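Local atomic coordinates of Carboxylesterase/phospholipase family protein (Francisella tularensis subsp. tularensis, PDB entry 4F21), a protein that probably hydrolyses carboxylic ester bonds, acting as a serine hydrolase of the carboxylesterase/phospholipase branch of the alpha/beta-hydrolase superfamily. Residues R37-L43 / N133-F139; Y59-S63 / I236-A241; I110-I114 / I145-T149; T165-W170 / L205-L209; K182-V188 / G213-K219. All coordinates share one frame; numbering follows the deposited sequence.

In the fold
Contacts 1 and 5 are parallel strand pairs of the central sheet, but contact 1 lies in its buried middle and contact 5 at its margin, where strand 216-221 is outermost and Lys182, Glu217 and Lys219 join in. Contact 2, partly buried, lays a loop against helix 230-243, whose Phe239 packs on Pro185 and Leu187 of contact 5. Contact 3 joins two helices through buried, mainly aliphatic packing and touches contact 1 through Leu136 and Leu43. In contact 4, also buried, a loop meets helix 199-210, linking the two strands of contact 5. Contacts 1 and 5 combine backbone ladders with side-chain packing; the others rely mainly on packing, with a weak hydrogen bond in contacts 2 and 4.

Contact 1: residues R37-L43 / N133-F139; sequences RFCVIWL and NIILAGF
Strands 38-44 and 134-139 are parallel neighbours in the middle of the central sheet of the alpha/beta-hydrolase fold, with Cys39 beside Ile134 and Leu43 beside Gly138. A ladder of backbone hydrogen bonds starts with Cys39 N to Asn133 O, and Cys39 O then receives Ile135 N at 2.9 Å. It goes on through Ile41 N to Ile135 O at 2.8 Å and Ala137 N to Ile41 O. After Leu43 N to Ala137 O it fades in a weak bond from Phe139 N to Leu43 O, 3.5 Å long. On one face Ile41 and Leu136 run alongside one another with the same heading, Leu136 CD2 3.7 Å from Ile41 CB; Val117 of helix 111-126 covers Leu136 and Leu43. On the other, Ala137 CB meets the benzo part of the Trp42 indole, 3.6 Å from CE3. At the start of the pair the amide of Asn133 runs nearly parallel to the Phe38 ring, their planes 12° apart, and ND2 comes 3.5 Å from CE1. Phe139 immediately precedes Ser140, the probable nucleophile, and touches His226. The buried strands thus pair their backbone polar groups with one another, while the side chains on both faces are largely apolar.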
# COMPACT_ATOMS: atom_id res chain seq x y z
N ARG A 37 -2.86 20.46 0.30
CA ARG A 37 -2.13 20.43 1.56
C ARG A 37 -1.77 18.98 1.88
O ARG A 37 -0.81 18.71 2.59
CB ARG A 37 -2.98 21.05 2.68
CG ARG A 37 -2.22 21.35 3.96
CD ARG A 37 -2.92 22.42 4.80
NE ARG A 37 -4.27 22.03 5.21
CZ ARG A 37 -4.56 21.47 6.38
NH1 ARG A 37 -3.59 21.22 7.26
NH2 ARG A 37 -5.81 21.15 6.68
N PHE A 38 -2.55 18.06 1.33
CA PHE A 38 -2.37 16.63 1.58
C PHE A 38 -2.24 15.86 0.26
O PHE A 38 -2.53 16.40 -0.80
CB PHE A 38 -3.53 16.08 2.40
CG PHE A 38 -3.77 16.84 3.68
CD1 PHE A 38 -2.85 16.79 4.72
CD2 PHE A 38 -4.92 17.59 3.85
CE1 PHE A 38 -3.08 17.48 5.89
CE2 PHE A 38 -5.15 18.28 5.02
CZ PHE A 38 -4.22 18.23 6.04
N CYS A 39 -1.82 14.60 0.34
CA CYS A 39 -1.63 13.79 -0.86
C CYS A 39 -1.74 12.29 -0.59
O CYS A 39 -1.23 11.79 0.41
CB CYS A 39 -0.29 14.12 -1.53
SG CYS A 39 0.00 13.26 -3.09
N VAL A 40 -2.41 11.58 -1.49
CA VAL A 40 -2.53 10.13 -1.37
C VAL A 40 -2.00 9.45 -2.62
O VAL A 40 -2.57 9.59 -3.71
CB VAL A 40 -3.98 9.68 -1.11
CG1 VAL A 40 -4.00 8.22 -0.68
CG2 VAL A 40 -4.62 10.55 -0.05
N ILE A 41 -0.91 8.71 -2.46
CA ILE A 41 -0.36 7.93 -3.55
C ILE A 41 -0.98 6.54 -3.53
O ILE A 41 -0.69 5.73 -2.65
CB ILE A 41 1.17 7.84 -3.45
CG1 ILE A 41 1.77 9.25 -3.39
CG2 ILE A 41 1.75 7.07 -4.63
CD1 ILE A 41 3.27 9.29 -3.38
N TRP A 42 -1.86 6.28 -4.50
CA TRP A 42 -2.59 5.02 -4.60
C TRP A 42 -1.99 4.12 -5.68
O TRP A 42 -2.02 4.45 -6.87
CB TRP A 42 -4.07 5.28 -4.91
CG TRP A 42 -4.95 4.08 -4.73
CD1 TRP A 42 -5.14 3.06 -5.61
CD2 TRP A 42 -5.77 3.78 -3.59
NE1 TRP A 42 -6.02 2.14 -5.09
CE2 TRP A 42 -6.42 2.56 -3.85
CE3 TRP A 42 -6.00 4.43 -2.37
CZ2 TRP A 42 -7.29 1.97 -2.94
CZ3 TRP A 42 -6.87 3.84 -1.46
CH2 TRP A 42 -7.51 2.62 -1.75
N LEU A 43 -1.45 2.98 -5.26
CA LEU A 43 -0.78 2.06 -6.18
C LEU A 43 -1.64 0.85 -6.51
O LEU A 43 -2.40 0.35 -5.67
CB LEU A 43 0.55 1.59 -5.57
CG LEU A 43 1.50 2.66 -5.02
CD1 LEU A 43 2.76 2.02 -4.47
CD2 LEU A 43 1.83 3.70 -6.09
N ASN A 133 2.56 14.32 5.17
CA ASN A 133 1.22 14.60 4.69
C ASN A 133 0.93 13.84 3.40
O ASN A 133 -0.02 14.15 2.68
CB ASN A 133 1.01 16.10 4.48
CG ASN A 133 1.25 16.90 5.75
OD1 ASN A 133 2.21 16.66 6.48
ND2 ASN A 133 0.36 17.84 6.02
N ILE A 134 1.77 12.86 3.11
CA ILE A 134 1.56 11.96 1.98
C ILE A 134 1.30 10.55 2.49
O ILE A 134 2.04 10.06 3.35
CB ILE A 134 2.77 11.93 1.03
CG1 ILE A 134 3.19 13.35 0.67
CG2 ILE A 134 2.45 11.12 -0.21
CD1 ILE A 134 4.44 13.41 -0.19
N ILE A 135 0.26 9.91 1.98
CA ILE A 135 -0.08 8.55 2.38
C ILE A 135 0.13 7.54 1.25
O ILE A 135 -0.35 7.74 0.14
CB ILE A 135 -1.54 8.44 2.86
CG1 ILE A 135 -1.75 9.25 4.14
CG2 ILE A 135 -1.93 6.99 3.11
CD1 ILE A 135 -3.14 9.10 4.71
N LEU A 136 0.86 6.47 1.54
CA LEU A 136 1.07 5.39 0.58
C LEU A 136 0.06 4.26 0.79
O LEU A 136 0.14 3.50 1.75
CB LEU A 136 2.50 4.84 0.67
CG LEU A 136 3.61 5.87 0.47
CD1 LEU A 136 4.98 5.24 0.68
CD2 LEU A 136 3.51 6.48 -0.92
N ALA A 137 -0.90 4.16 -0.13
CA ALA A 137 -1.90 3.10 -0.07
C ALA A 137 -1.66 2.11 -1.21
O ALA A 137 -1.26 2.51 -2.30
CB ALA A 137 -3.30 3.68 -0.17
N GLY A 138 -1.89 0.83 -0.94
CA GLY A 138 -1.68 -0.18 -1.95
C GLY A 138 -2.71 -1.29 -1.91
O GLY A 138 -3.21 -1.63 -0.84
N PHE A 139 -3.02 -1.86 -3.07
CA PHE A 139 -3.92 -3.00 -3.16
C PHE A 139 -3.24 -4.18 -3.85
O PHE A 139 -2.61 -4.01 -4.90
CB PHE A 139 -5.21 -2.62 -3.89
CG PHE A 139 -6.10 -3.80 -4.19
CD1 PHE A 139 -6.97 -4.29 -3.22
CD2 PHE A 139 -6.08 -4.42 -5.43
CE1 PHE A 139 -7.78 -5.38 -3.49
CE2 PHE A 139 -6.89 -5.50 -5.70
CZ PHE A 139 -7.75 -5.98 -4.74

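Contact 2: residues Y59-S63 / I236-A241; sequences YFDVS and ISNFIA
The Phe60 ring and the side chain of Ile236 meet at a slant, with ring atom CZ 3.8 Å from Ile236 CG2. CG of Phe60 is anti to its carbonyl carbon (chi1 -60°), which lays the ring along the helix: CD1 rests 3.8 Å from Ser237 CB, and CE2 looks to Ile240 CD1 at 4.3 Å. One turn further on, Val62 straddles the methyl of Ala241, its CG2 3.6 Å and its CG1 3.7 Å from Ala241 CB. Val62 CG2 also comes unusually near Ser237 O and OG, so the exact setting of this valine is doubtful. Between the two apolar patches Ser237 OG takes a weak hydrogen bond from Asp61 N, 3.4 Å long but fairly straight at 161°. The loop between strands 38-44 and 67-72 is thereby laid along helix 230-243. Ile233 of that helix extends the platform under Phe60, Ile246 at the chain end touches Val62, and Ile236 and Ile240 also press on Met161 of strand 159-163, so the helix is packed between loop and sheet.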
# COMPACT_ATOMS: atom_id res chain seq x y z
N TYR A 59 -16.17 7.85 -3.61
CA TYR A 59 -16.75 6.89 -2.68
C TYR A 59 -16.50 7.24 -1.21
O TYR A 59 -16.91 6.51 -0.32
CB TYR A 59 -16.24 5.48 -2.98
CG TYR A 59 -16.77 4.92 -4.28
CD1 TYR A 59 -16.18 5.24 -5.49
CD2 TYR A 59 -17.87 4.08 -4.29
CE1 TYR A 59 -16.67 4.73 -6.68
CE2 TYR A 59 -18.37 3.57 -5.47
CZ TYR A 59 -17.77 3.90 -6.67
OH TYR A 59 -18.26 3.39 -7.85
N PHE A 60 -15.86 8.38 -0.97
CA PHE A 60 -15.46 8.75 0.37
C PHE A 60 -16.31 9.87 0.96
O PHE A 60 -16.96 10.62 0.23
CB PHE A 60 -13.99 9.16 0.37
CG PHE A 60 -13.06 8.06 -0.08
CD1 PHE A 60 -13.38 6.73 0.15
CD2 PHE A 60 -11.88 8.36 -0.73
CE1 PHE A 60 -12.54 5.73 -0.27
CE2 PHE A 60 -11.03 7.35 -1.15
CZ PHE A 60 -11.36 6.03 -0.91
N ASP A 61 -16.29 9.98 2.29
CA ASP A 61 -17.06 11.00 3.00
C ASP A 61 -16.18 12.09 3.61
O ASP A 61 -16.66 12.90 4.40
CB ASP A 61 -17.91 10.36 4.11
CG ASP A 61 -18.79 9.24 3.60
OD1 ASP A 61 -19.34 9.37 2.49
OD2 ASP A 61 -18.94 8.23 4.32
N VAL A 62 -14.90 12.10 3.25
CA VAL A 62 -13.96 13.07 3.81
C VAL A 62 -13.74 14.23 2.85
O VAL A 62 -13.74 14.03 1.64
CB VAL A 62 -12.59 12.43 4.08
CG1 VAL A 62 -11.73 13.33 4.96
CG2 VAL A 62 -12.79 11.10 4.74
N SER A 63 -13.56 15.42 3.40
CA SER A 63 -13.32 16.61 2.59
C SER A 63 -12.09 16.44 1.70
O SER A 63 -10.98 16.25 2.19
CB SER A 63 -13.19 17.86 3.47
OG SER A 63 -12.09 17.77 4.36
N ILE A 236 -11.62 3.22 4.92
CA ILE A 236 -10.51 3.87 4.23
C ILE A 236 -10.68 5.37 4.33
O ILE A 236 -9.76 6.11 4.72
CB ILE A 236 -10.49 3.46 2.74
CG1 ILE A 236 -10.06 2.00 2.58
CG2 ILE A 236 -9.57 4.37 1.94
CD1 ILE A 236 -10.20 1.50 1.17
N SER A 237 -11.88 5.82 3.96
CA SER A 237 -12.29 7.21 4.13
C SER A 237 -11.97 7.68 5.54
O SER A 237 -11.27 8.67 5.73
CB SER A 237 -13.79 7.33 3.86
OG SER A 237 -14.34 8.44 4.55
N ASN A 238 -12.47 6.93 6.52
CA ASN A 238 -12.23 7.27 7.92
C ASN A 238 -10.75 7.29 8.30
O ASN A 238 -10.35 8.04 9.20
CB ASN A 238 -13.05 6.35 8.84
CG ASN A 238 -14.53 6.67 8.81
OD1 ASN A 238 -15.36 5.81 8.50
ND2 ASN A 238 -14.87 7.91 9.12
N PHE A 239 -9.93 6.50 7.62
CA PHE A 239 -8.49 6.52 7.86
C PHE A 239 -7.89 7.82 7.36
O PHE A 239 -7.18 8.51 8.10
CB PHE A 239 -7.78 5.33 7.19
CG PHE A 239 -6.28 5.33 7.41
CD1 PHE A 239 -5.73 4.71 8.52
CD2 PHE A 239 -5.43 5.94 6.50
CE1 PHE A 239 -4.35 4.69 8.71
CE2 PHE A 239 -4.06 5.93 6.69
CZ PHE A 239 -3.52 5.31 7.80
N ILE A 240 -8.15 8.15 6.10
CA ILE A 240 -7.69 9.42 5.54
C ILE A 240 -8.15 10.61 6.40
O ILE A 240 -7.39 11.56 6.61
CB ILE A 240 -8.16 9.59 4.08
CG1 ILE A 240 -7.46 8.56 3.19
CG2 ILE A 240 -7.89 11.00 3.58
CD1 ILE A 240 -8.36 7.92 2.16
N ALA A 241 -9.37 10.52 6.92
CA ALA A 241 -9.90 11.56 7.80
C ALA A 241 -9.15 11.64 9.14
O ALA A 241 -8.84 12.73 9.61
CB ALA A 241 -11.39 11.34 8.04

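Contact 3: residues I110-I114 / I145-T149; sequences INSSI and IATYT
Helices 111-126 and 144-150 draw closest in this region at Ile114 and Thr149, whose CA atoms are 5.6 Å apart. Ile145 reaches across to three residues of the other segment. Its CD1 lies 4.0 Å from Ile110 CG2, while its CG2, anti to the backbone N, meets Ile114 CG1 at 4.0 Å and Ser113 OG at 3.3 Å. The Ser113 hydroxyl is hydrogen-bonded to Ile76 O, and the methyl packs against it without a polar role. Ile114 runs past Thr149 in the opposite direction, with CG2 3.3 Å from Thr149 OG1, and extends CD1 to within 4.0 Å of Tyr148 CB; this isoleucine is poorly ordered, so its distances are less certain. Thr149 OG1 appears to turn back along its own helix to Ile145 O (chi1 -64°), though the bond is modelled very short and is doubtful in detail. At the start of helix 111-126, Ile110 CG2 approaches the Tyr148 ring at a slant, and Phe173 stacks on the same ring. Every touching residue is buried. The contact is therefore held by interlocking aliphatic branches, and the Ser113 hydroxyl finds its partner, Ile76 O, outside it.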
# COMPACT_ATOMS: atom_id res chain seq x y z
N ILE A 110 11.10 -5.23 -6.92
CA ILE A 110 10.58 -4.47 -5.79
C ILE A 110 11.36 -3.17 -5.61
O ILE A 110 10.80 -2.08 -5.76
CB ILE A 110 10.65 -5.28 -4.48
CG1 ILE A 110 9.98 -6.64 -4.66
CG2 ILE A 110 10.01 -4.51 -3.34
CD1 ILE A 110 10.12 -7.54 -3.45
N ASN A 111 12.64 -3.31 -5.28
CA ASN A 111 13.53 -2.17 -5.02
C ASN A 111 13.36 -1.01 -5.99
O ASN A 111 13.02 0.11 -5.58
CB ASN A 111 15.00 -2.63 -5.02
CG ASN A 111 15.36 -3.44 -3.78
OD1 ASN A 111 15.92 -4.53 -3.89
ND2 ASN A 111 15.06 -2.90 -2.61
N SER A 112 13.56 -1.28 -7.27
CA SER A 112 13.42 -0.27 -8.32
C SER A 112 12.08 0.43 -8.18
O SER A 112 12.02 1.66 -8.09
CB SER A 112 13.53 -0.91 -9.70
OG SER A 112 12.56 -1.93 -9.88
N SER A 113 11.01 -0.36 -8.12
CA SER A 113 9.66 0.17 -7.98
C SER A 113 9.57 1.08 -6.77
O SER A 113 9.02 2.19 -6.85
CB SER A 113 8.65 -0.97 -7.86
OG SER A 113 7.33 -0.46 -7.81
N ILE A 114 10.14 0.62 -5.65
CA ILE A 114 10.15 1.42 -4.43
C ILE A 114 10.76 2.77 -4.73
O ILE A 114 10.16 3.81 -4.42
CB ILE A 114 10.96 0.73 -3.31
CG1 ILE A 114 10.25 -0.54 -2.84
CG2 ILE A 114 11.19 1.68 -2.15
CD1 ILE A 114 10.99 -1.28 -1.74
N ILE A 145 4.58 -2.39 -2.37
CA ILE A 145 5.47 -1.26 -2.64
C ILE A 145 5.11 -0.03 -1.82
O ILE A 145 5.78 1.00 -1.90
CB ILE A 145 5.46 -0.92 -4.15
CG1 ILE A 145 5.37 -2.19 -4.99
CG2 ILE A 145 6.70 -0.14 -4.55
CD1 ILE A 145 6.60 -3.07 -4.90
N ALA A 146 4.06 -0.13 -1.01
CA ALA A 146 3.65 0.98 -0.16
C ALA A 146 4.22 0.84 1.25
O ALA A 146 4.75 1.79 1.83
CB ALA A 146 2.14 1.09 -0.11
N THR A 147 4.10 -0.37 1.79
CA THR A 147 4.58 -0.66 3.13
C THR A 147 6.10 -0.61 3.17
O THR A 147 6.68 0.27 3.82
CB THR A 147 4.08 -2.04 3.63
OG1 THR A 147 2.65 -2.00 3.76
CG2 THR A 147 4.69 -2.39 4.97
N TYR A 148 6.74 -1.53 2.43
CA TYR A 148 8.20 -1.62 2.34
C TYR A 148 8.87 -0.28 2.09
O TYR A 148 9.92 0.01 2.66
CB TYR A 148 8.61 -2.59 1.22
CG TYR A 148 8.71 -4.04 1.65
CD1 TYR A 148 9.14 -4.37 2.93
CD2 TYR A 148 8.39 -5.06 0.78
CE1 TYR A 148 9.23 -5.69 3.32
CE2 TYR A 148 8.48 -6.38 1.16
CZ TYR A 148 8.91 -6.69 2.43
OH TYR A 148 9.00 -8.01 2.81
N THR A 149 8.27 0.53 1.22
CA THR A 149 8.78 1.86 0.95
C THR A 149 8.79 2.71 2.22
O THR A 149 9.84 3.20 2.64
CB THR A 149 7.93 2.58 -0.12
OG1 THR A 149 8.03 1.87 -1.37
CG2 THR A 149 8.41 4.01 -0.31

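Contact 4: residues T165-W170 / L205-L209; sequences TYLPAW and LSDKL
Trp170 and Lys208 pass one another head to tail where the loop after strand 159-163 and the start of helix 170-173 meet helix 199-210 of the alpha/beta-hydrolase fold. The lysine chain lies over one face of the indole: CD sits 3.5 Å from the centroid of the five-membered ring and only 7° off its normal, a CH-pi contact. The chain is bent at its third torsion (chi3 -62°), which turns CE back across the ring toward the tryptophan's own CB and brings NZ near Leu167 O, where a weak hydrogen bond of 3.4 Å forms. The stronger partner of the ammonium group is Asp204, through a salt bridge that probably balances its charge. Leu167 and Leu205 cross at about a right angle, CD1 to CD1 at 3.6 Å. Both depart from ideal staggering, Leu167 at chi1 and Leu205 at chi2, so their conformations are less certain. Leu205 CD1 also rests 3.3 Å from Thr165 O. Thr165 OG1 is hydrogen-bonded to Ser140 O, which places this loop beside the probable catalytic serine. Beyond the pyrrole, the far rim of the indole reaches the helix backbone, with Trp170 CH2 3.1 Å from Lys208 O.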
# COMPACT_ATOMS: atom_id res chain seq x y z
N THR A 165 -2.88 -7.54 0.70
CA THR A 165 -1.49 -7.69 0.30
C THR A 165 -0.63 -8.44 1.32
O THR A 165 -0.66 -8.16 2.52
CB THR A 165 -0.84 -6.33 0.03
OG1 THR A 165 -1.57 -5.64 -0.99
CG2 THR A 165 0.59 -6.51 -0.42
N TYR A 166 0.14 -9.41 0.82
CA TYR A 166 1.07 -10.17 1.65
C TYR A 166 2.42 -9.46 1.75
O TYR A 166 2.61 -8.41 1.16
CB TYR A 166 1.23 -11.59 1.09
CG TYR A 166 1.98 -11.69 -0.23
CD1 TYR A 166 1.71 -10.82 -1.28
CD2 TYR A 166 2.95 -12.67 -0.42
CE1 TYR A 166 2.40 -10.92 -2.48
CE2 TYR A 166 3.63 -12.77 -1.61
CZ TYR A 166 3.35 -11.90 -2.64
OH TYR A 166 4.04 -12.01 -3.83
N LEU A 167 3.34 -10.04 2.51
CA LEU A 167 4.64 -9.43 2.74
C LEU A 167 5.77 -10.33 2.25
O LEU A 167 6.33 -11.10 3.03
CB LEU A 167 4.81 -9.11 4.22
CG LEU A 167 5.63 -7.87 4.60
CD1 LEU A 167 5.18 -6.67 3.79
CD2 LEU A 167 5.49 -7.58 6.08
N PRO A 168 6.12 -10.23 0.96
CA PRO A 168 7.14 -11.09 0.34
C PRO A 168 8.55 -10.59 0.60
O PRO A 168 8.73 -9.43 0.96
CB PRO A 168 6.83 -10.95 -1.15
CG PRO A 168 6.33 -9.56 -1.28
CD PRO A 168 5.54 -9.29 -0.02
N ALA A 169 9.53 -11.47 0.42
CA ALA A 169 10.94 -11.13 0.59
C ALA A 169 11.22 -10.43 1.92
O ALA A 169 12.05 -9.52 1.99
CB ALA A 169 11.43 -10.28 -0.57
N TRP A 170 10.51 -10.85 2.96
CA TRP A 170 10.65 -10.26 4.29
C TRP A 170 12.08 -10.38 4.80
O TRP A 170 12.54 -9.55 5.58
CB TRP A 170 9.66 -10.89 5.27
CG TRP A 170 9.81 -10.42 6.69
CD1 TRP A 170 10.29 -11.14 7.74
CD2 TRP A 170 9.47 -9.13 7.21
NE1 TRP A 170 10.27 -10.38 8.88
CE2 TRP A 170 9.78 -9.14 8.59
CE3 TRP A 170 8.95 -7.96 6.65
CZ2 TRP A 170 9.57 -8.03 9.41
CZ3 TRP A 170 8.74 -6.87 7.47
CH2 TRP A 170 9.05 -6.91 8.83
N LEU A 205 1.50 -9.99 7.27
CA LEU A 205 1.98 -8.62 7.08
C LEU A 205 1.76 -7.78 8.34
O LEU A 205 2.69 -7.11 8.81
CB LEU A 205 1.27 -7.96 5.88
CG LEU A 205 1.55 -6.49 5.54
CD1 LEU A 205 1.59 -6.29 4.04
CD2 LEU A 205 0.51 -5.57 6.16
N SER A 206 0.55 -7.82 8.87
CA SER A 206 0.20 -7.04 10.06
C SER A 206 1.05 -7.40 11.27
O SER A 206 1.54 -6.52 11.98
CB SER A 206 -1.28 -7.21 10.40
OG SER A 206 -1.60 -6.53 11.61
N ASP A 207 1.22 -8.70 11.51
CA ASP A 207 2.01 -9.18 12.63
C ASP A 207 3.48 -8.87 12.44
O ASP A 207 4.15 -8.43 13.38
CB ASP A 207 1.81 -10.69 12.83
CG ASP A 207 0.55 -11.02 13.62
OD1 ASP A 207 0.61 -10.98 14.87
OD2 ASP A 207 -0.49 -11.32 13.00
N LYS A 208 3.99 -9.09 11.23
CA LYS A 208 5.40 -8.82 10.94
C LYS A 208 5.71 -7.32 10.94
O LYS A 208 6.87 -6.93 11.02
CB LYS A 208 5.85 -9.47 9.63
CG LYS A 208 6.08 -10.98 9.74
CD LYS A 208 6.89 -11.53 8.58
CE LYS A 208 6.18 -11.33 7.25
NZ LYS A 208 6.75 -12.20 6.17
N LEU A 209 4.67 -6.50 10.85
CA LEU A 209 4.83 -5.06 11.05
C LEU A 209 4.74 -4.71 12.53
O LEU A 209 5.39 -3.79 13.00
CB LEU A 209 3.79 -4.28 10.25
CG LEU A 209 4.00 -4.20 8.74
CD1 LEU A 209 2.84 -3.47 8.08
CD2 LEU A 209 5.32 -3.51 8.42

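Contact 5: residues K182-V188 / G213-K219; sequences KGLPILV and GFANEYK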
# COMPACT_ATOMS: atom_id res chain seq x y z
N LYS A 182 8.49 4.32 12.64
CA LYS A 182 7.97 3.32 13.57
C LYS A 182 6.88 3.91 14.46
O LYS A 182 7.17 4.49 15.50
CB LYS A 182 9.09 2.71 14.41
CG LYS A 182 9.93 1.70 13.65
CD LYS A 182 10.88 0.95 14.57
CE LYS A 182 11.81 0.06 13.78
NZ LYS A 182 12.84 -0.57 14.64
N GLY A 183 5.64 3.77 14.02
CA GLY A 183 4.51 4.30 14.75
C GLY A 183 3.65 5.20 13.89
O GLY A 183 2.74 5.86 14.39
N LEU A 184 3.93 5.23 12.59
CA LEU A 184 3.09 5.99 11.67
C LEU A 184 1.80 5.22 11.46
O LEU A 184 1.78 4.00 11.54
CB LEU A 184 3.81 6.22 10.33
CG LEU A 184 3.58 5.23 9.18
CD1 LEU A 184 4.07 5.81 7.87
CD2 LEU A 184 4.27 3.91 9.46
N PRO A 185 0.69 5.95 11.22
CA PRO A 185 -0.62 5.34 11.00
C PRO A 185 -0.65 4.33 9.85
O PRO A 185 -0.58 4.71 8.69
CB PRO A 185 -1.50 6.54 10.65
CG PRO A 185 -0.87 7.66 11.38
CD PRO A 185 0.61 7.41 11.29
N ILE A 186 -0.76 3.05 10.19
CA ILE A 186 -0.85 2.00 9.19
C ILE A 186 -2.21 1.33 9.26
O ILE A 186 -2.67 0.94 10.34
CB ILE A 186 0.26 0.93 9.38
CG1 ILE A 186 1.64 1.57 9.23
CG2 ILE A 186 0.08 -0.20 8.37
CD1 ILE A 186 2.78 0.61 9.42
N LEU A 187 -2.86 1.20 8.11
CA LEU A 187 -4.13 0.50 8.03
C LEU A 187 -3.99 -0.73 7.16
O LEU A 187 -3.68 -0.64 5.98
CB LEU A 187 -5.22 1.41 7.46
CG LEU A 187 -6.57 0.73 7.19
CD1 LEU A 187 -7.20 0.23 8.48
CD2 LEU A 187 -7.51 1.66 6.44
N VAL A 188 -4.22 -1.89 7.76
CA VAL A 188 -4.23 -3.14 7.02
C VAL A 188 -5.67 -3.60 6.85
O VAL A 188 -6.43 -3.65 7.82
CB VAL A 188 -3.44 -4.24 7.76
CG1 VAL A 188 -3.31 -5.48 6.89
CG2 VAL A 188 -2.07 -3.72 8.16
N GLY A 213 7.88 -3.01 15.02
CA GLY A 213 7.82 -1.72 15.68
C GLY A 213 6.78 -0.80 15.08
O GLY A 213 6.66 0.36 15.48
N PHE A 214 6.03 -1.31 14.11
CA PHE A 214 4.98 -0.54 13.46
C PHE A 214 3.60 -1.06 13.86
O PHE A 214 3.14 -2.08 13.35
CB PHE A 214 5.13 -0.61 11.94
CG PHE A 214 6.42 -0.05 11.42
CD1 PHE A 214 6.48 1.23 10.90
CD2 PHE A 214 7.57 -0.82 11.42
CE1 PHE A 214 7.67 1.74 10.42
CE2 PHE A 214 8.76 -0.32 10.93
CZ PHE A 214 8.81 0.97 10.43
N ALA A 215 2.94 -0.35 14.76
CA ALA A 215 1.59 -0.71 15.16
C ALA A 215 0.61 -0.42 14.03
O ALA A 215 0.79 0.53 13.27
CB ALA A 215 1.19 0.05 16.41
N ASN A 216 -0.42 -1.25 13.91
CA ASN A 216 -1.40 -1.11 12.84
C ASN A 216 -2.77 -1.65 13.21
O ASN A 216 -2.89 -2.58 14.02
CB ASN A 216 -0.91 -1.79 11.57
CG ASN A 216 -0.80 -3.30 11.71
OD1 ASN A 216 -1.79 -4.02 11.54
ND2 ASN A 216 0.40 -3.79 12.00
N GLU A 217 -3.81 -1.07 12.63
CA GLU A 217 -5.17 -1.58 12.76
C GLU A 217 -5.38 -2.69 11.74
O GLU A 217 -5.22 -2.46 10.54
CB GLU A 217 -6.19 -0.48 12.50
CG GLU A 217 -6.39 0.51 13.64
CD GLU A 217 -7.30 1.66 13.24
OE1 GLU A 217 -7.12 2.19 12.12
OE2 GLU A 217 -8.20 2.01 14.03
N TYR A 218 -5.72 -3.88 12.21
CA TYR A 218 -6.03 -4.97 11.30
C TYR A 218 -7.54 -5.12 11.15
O TYR A 218 -8.24 -5.44 12.11
CB TYR A 218 -5.40 -6.29 11.77
CG TYR A 218 -5.65 -7.44 10.82
CD1 TYR A 218 -4.75 -7.71 9.79
CD2 TYR A 218 -6.77 -8.24 10.94
CE1 TYR A 218 -4.98 -8.75 8.91
CE2 TYR A 218 -7.01 -9.28 10.06
CZ TYR A 218 -6.11 -9.53 9.05
OH TYR A 218 -6.33 -10.57 8.18
N LYS A 219 -8.03 -4.89 9.94
CA LYS A 219 -9.46 -4.95 9.67
C LYS A 219 -9.79 -5.95 8.57
O LYS A 219 -9.68 -5.63 7.38
CB LYS A 219 -9.98 -3.55 9.30
CG LYS A 219 -9.52 -2.46 10.24
CD LYS A 219 -10.42 -1.24 10.16
CE LYS A 219 -10.10 -0.27 11.29
NZ LYS A 219 -11.09 0.84 11.36
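The Phe214 ring takes the CG of Lys182 over one face, 3.8 Å from the ring centroid and 25° off its normal, a CH-pi contact in which the lysine chain crosses the phenylalanine at about a right angle. At the ring edge, near its plane, stands Leu184 CD2, 3.8 Å from Phe214 CD1. Ile186 CD1 closes in on the base of the same side chain, 3.7 Å from Phe214 CB. A second ring, that of Tyr218, receives Val188 CG1 obliquely at 3.9 Å from its CD1, and His203 meets this tyrosine from helix 199-210. The segments lead into the two strands of a beta-alpha-beta crossover: strand 186-191, helix 199-210, then strand 216-221, outermost in the sheet and parallel to the first. Glu217 N gives a rather long bond to Ile186 O; Val188 N then bonds to Glu217 O at 3.0 Å, and Lys219 N to Val188 O at 2.9 Å. Asn216 has its CG between the backbone N and the carbonyl carbon (chi1 66°), which lifts the amide over Val188, with OD1 3.4 Å from CG2. The same OD1 pairs with Ser206 OG of the connecting helix in a short, probable hydrogen bond. On the other side of the strands Leu187 CD1 touches the extended Lys219 chain at CD. Gly213, at positive phi, ends the helix in a Schellman motif, and its O faces Lys182 CB.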